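Long-range contact in DNA polymerase sliding clamp B (Sulfolobus tokodaii, PDB 3AIZ), which forms with other subunits a ring around DNA that tethers the polymerase and other DNA-processing proteins during replication: residues P227-V232 and Q239-I244. Sequence-based numbering, arbitrary orientation.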
loop_
_atom_site.group_PDB
_atom_site.type_symbol
_atom_site.label_atom_id
_atom_site.label_comp_id
_atom_site.label_asym_id
_atom_site.label_seq_id
_atom_site.Cartn_x
_atom_site.Cartn_y
_atom_site.Cartn_z
ATOM N N PRO A 227 16.274 38.302 -25.874
ATOM C CA PRO A 227 15.910 37.327 -24.840
ATOM C C PRO A 227 14.407 37.264 -24.586
ATOM O O PRO A 227 13.718 38.277 -24.701
ATOM C CB PRO A 227 16.630 37.855 -23.598
ATOM C CG PRO A 227 17.803 38.582 -24.138
ATOM C CD PRO A 227 17.337 39.214 -25.417
ATOM N N MET A 228 13.912 36.077 -24.249
ATOM C CA MET A 228 12.505 35.888 -23.920
ATOM C C MET A 228 12.311 35.922 -22.409
ATOM O O MET A 228 13.113 35.367 -21.659
ATOM C CB MET A 228 11.991 34.561 -24.484
ATOM C CG MET A 228 10.610 34.165 -23.979
ATOM S SD MET A 228 10.100 32.507 -24.487
ATOM C CE MET A 228 9.779 32.761 -26.230
ATOM N N LYS A 229 11.239 36.574 -21.971
ATOM C CA LYS A 229 10.951 36.714 -20.552
ATOM C C LYS A 229 9.673 35.979 -20.172
ATOM O O LYS A 229 8.611 36.232 -20.741
ATOM C CB LYS A 229 10.825 38.195 -20.191
ATOM C CG LYS A 229 10.459 38.464 -18.742
ATOM C CD LYS A 229 10.218 39.947 -18.517
ATOM C CE LYS A 229 9.908 40.255 -17.062
ATOM N NZ LYS A 229 9.669 41.710 -16.856
ATOM N N ILE A 230 9.775 35.065 -19.210
ATOM C CA ILE A 230 8.604 34.365 -18.695
ATOM C C ILE A 230 8.321 34.767 -17.248
ATOM O O ILE A 230 9.194 34.670 -16.386
ATOM C CB ILE A 230 8.756 32.829 -18.773
ATOM C CG1 ILE A 230 8.784 32.355 -20.226
ATOM C CG2 ILE A 230 7.621 32.143 -18.035
ATOM C CD1 ILE A 230 10.111 32.554 -20.911
ATOM N N GLU A 231 7.100 35.222 -16.991
ATOM C CA GLU A 231 6.682 35.577 -15.643
ATOM C C GLU A 231 5.691 34.547 -15.113
ATOM O O GLU A 231 4.649 34.306 -15.722
ATOM C CB GLU A 231 6.048 36.969 -15.623
ATOM C CG GLU A 231 6.930 38.071 -16.192
ATOM C CD GLU A 231 6.298 39.446 -16.066
ATOM O OE1 GLU A 231 5.437 39.629 -15.178
ATOM O OE2 GLU A 231 6.664 40.346 -16.853
ATOM N N VAL A 232 6.022 33.944 -13.978
ATOM C CA VAL A 232 5.176 32.925 -13.372
ATOM C C VAL A 232 4.658 33.400 -12.020
ATOM O O VAL A 232 5.254 33.108 -10.983
ATOM C CB VAL A 232 5.942 31.601 -13.185
ATOM C CG1 VAL A 232 5.006 30.512 -12.692
ATOM C CG2 VAL A 232 6.608 31.186 -14.487
ATOM N N GLN A 239 6.696 35.361 -7.198
ATOM C CA GLN A 239 6.835 35.419 -8.644
ATOM C C GLN A 239 8.100 34.734 -9.149
ATOM O O GLN A 239 9.187 34.931 -8.605
ATOM C CB GLN A 239 6.805 36.879 -9.102
ATOM C CG GLN A 239 6.831 37.077 -10.605
ATOM C CD GLN A 239 6.611 38.526 -10.998
ATOM O OE1 GLN A 239 6.417 39.389 -10.140
ATOM N NE2 GLN A 239 6.634 38.798 -12.299
ATOM N N LEU A 240 7.943 33.921 -10.189
ATOM C CA LEU A 240 9.080 33.330 -10.884
ATOM C C LEU A 240 9.311 34.074 -12.191
ATOM O O LEU A 240 8.366 34.375 -12.917
ATOM C CB LEU A 240 8.840 31.845 -11.161
ATOM C CG LEU A 240 9.500 30.852 -10.204
ATOM C CD1 LEU A 240 9.106 29.426 -10.556
ATOM C CD2 LEU A 240 11.010 31.012 -10.226
ATOM N N ILE A 241 10.568 34.377 -12.483
ATOM C CA ILE A 241 10.905 35.113 -13.693
ATOM C C ILE A 241 12.079 34.461 -14.404
ATOM O O ILE A 241 13.136 34.251 -13.809
ATOM C CB ILE A 241 11.249 36.582 -13.385
ATOM C CG1 ILE A 241 10.094 37.255 -12.641
ATOM C CG2 ILE A 241 11.578 37.332 -14.667
ATOM C CD1 ILE A 241 10.363 38.692 -12.270
ATOM N N PHE A 242 11.888 34.139 -15.677
ATOM C CA PHE A 242 12.932 33.495 -16.461
ATOM C C PHE A 242 13.385 34.378 -17.612
ATOM O O PHE A 242 12.599 35.135 -18.175
ATOM C CB PHE A 242 12.446 32.149 -17.001
ATOM C CG PHE A 242 12.110 31.152 -15.932
ATOM C CD1 PHE A 242 10.813 31.027 -15.466
ATOM C CD2 PHE A 242 13.093 30.337 -15.395
ATOM C CE1 PHE A 242 10.500 30.109 -14.484
ATOM C CE2 PHE A 242 12.787 29.418 -14.412
ATOM C CZ PHE A 242 11.489 29.304 -13.956
ATOM N N TRP A 243 14.664 34.275 -17.952
ATOM C CA TRP A 243 15.206 34.954 -19.119
ATOM C C TRP A 243 15.991 33.963 -19.964
ATOM O O TRP A 243 16.953 33.357 -19.492
ATOM C CB TRP A 243 16.099 36.126 -18.708
ATOM C CG TRP A 243 15.339 37.338 -18.259
ATOM C CD1 TRP A 243 15.074 37.711 -16.974
ATOM C CD2 TRP A 243 14.748 38.337 -19.098
ATOM N NE1 TRP A 243 14.355 38.883 -16.960
ATOM C CE2 TRP A 243 14.142 39.287 -18.251
ATOM C CE3 TRP A 243 14.673 38.523 -20.482
ATOM C CZ2 TRP A 243 13.471 40.404 -18.742
ATOM C CZ3 TRP A 243 14.006 39.632 -20.968
ATOM C CH2 TRP A 243 13.414 40.558 -20.100
ATOM N N ILE A 244 15.568 33.793 -21.212
ATOM C CA ILE A 244 16.217 32.854 -22.119
ATOM C C ILE A 244 16.993 33.594 -23.200
ATOM O O ILE A 244 16.439 34.434 -23.908
ATOM C CB ILE A 244 15.200 31.907 -22.793
ATOM C CG1 ILE A 244 14.489 31.037 -21.753
ATOM C CG2 ILE A 244 15.893 31.024 -23.815
ATOM C CD1 ILE A 244 13.441 31.769 -20.949
#
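Lys-229 lies across one face of the Trp-243 indole. Its CB sits 3.5 Å from the centroid of the six-membered ring, 13° off the ring normal, a CH-pi contact. With CG anti to the backbone N (chi1 177°) and the chain extended beyond it, the lysine runs on over the rim, where CG and CD lie close to CZ2. CE then passes CG2 of Ile-241, whose side chain points the same way. At the end, Lys-229 NZ forms a salt bridge with Glu-231 OE2, 3.3 Å away on its own strand; the hydrogen bond within it is weak. Glu-231 OE1 lies 3.2 Å from Gln-239 NE2, and the carboxylate and amide planes are 38° apart. Pro-227 approaches the indole at its edge, with CB 3.7 Å from CE3 of Trp-243. The indole NE1 has a weak hydrogen bond to Glu-127.

The opposite face of the sheet from Lys-229 and Trp-243 carries Met-228, Ile-230, Val-232, Leu-240, Phe-242 and Ile-244. The side chains of Ile-230 and Ile-244 cross, with CD1 of one against CD1 of the other at 3.4 Å. CG2 of Val-232 comes to the edge of the Phe-242 ring, 4.0 Å from CE1. CB of Val-232 also packs on CB of Leu-240 at 3.5 Å. Helix 202-211 lies against this apolar side, with Val-208 on Phe-242 and Val-204 on Ile-244.

Six backbone hydrogen bonds join the antiparallel strands through the pairs Met-228/Ile-244, Ile-230/Phe-242 and Val-232/Leu-240. Strand 218-223 pairs with the outer side of 227-232, and strand 46-53 with that of 239-244. This beta hairpin thus links the N- and C-terminal halves through continuous strand pairing, with a helix packed on one side, as in the PCNA fold.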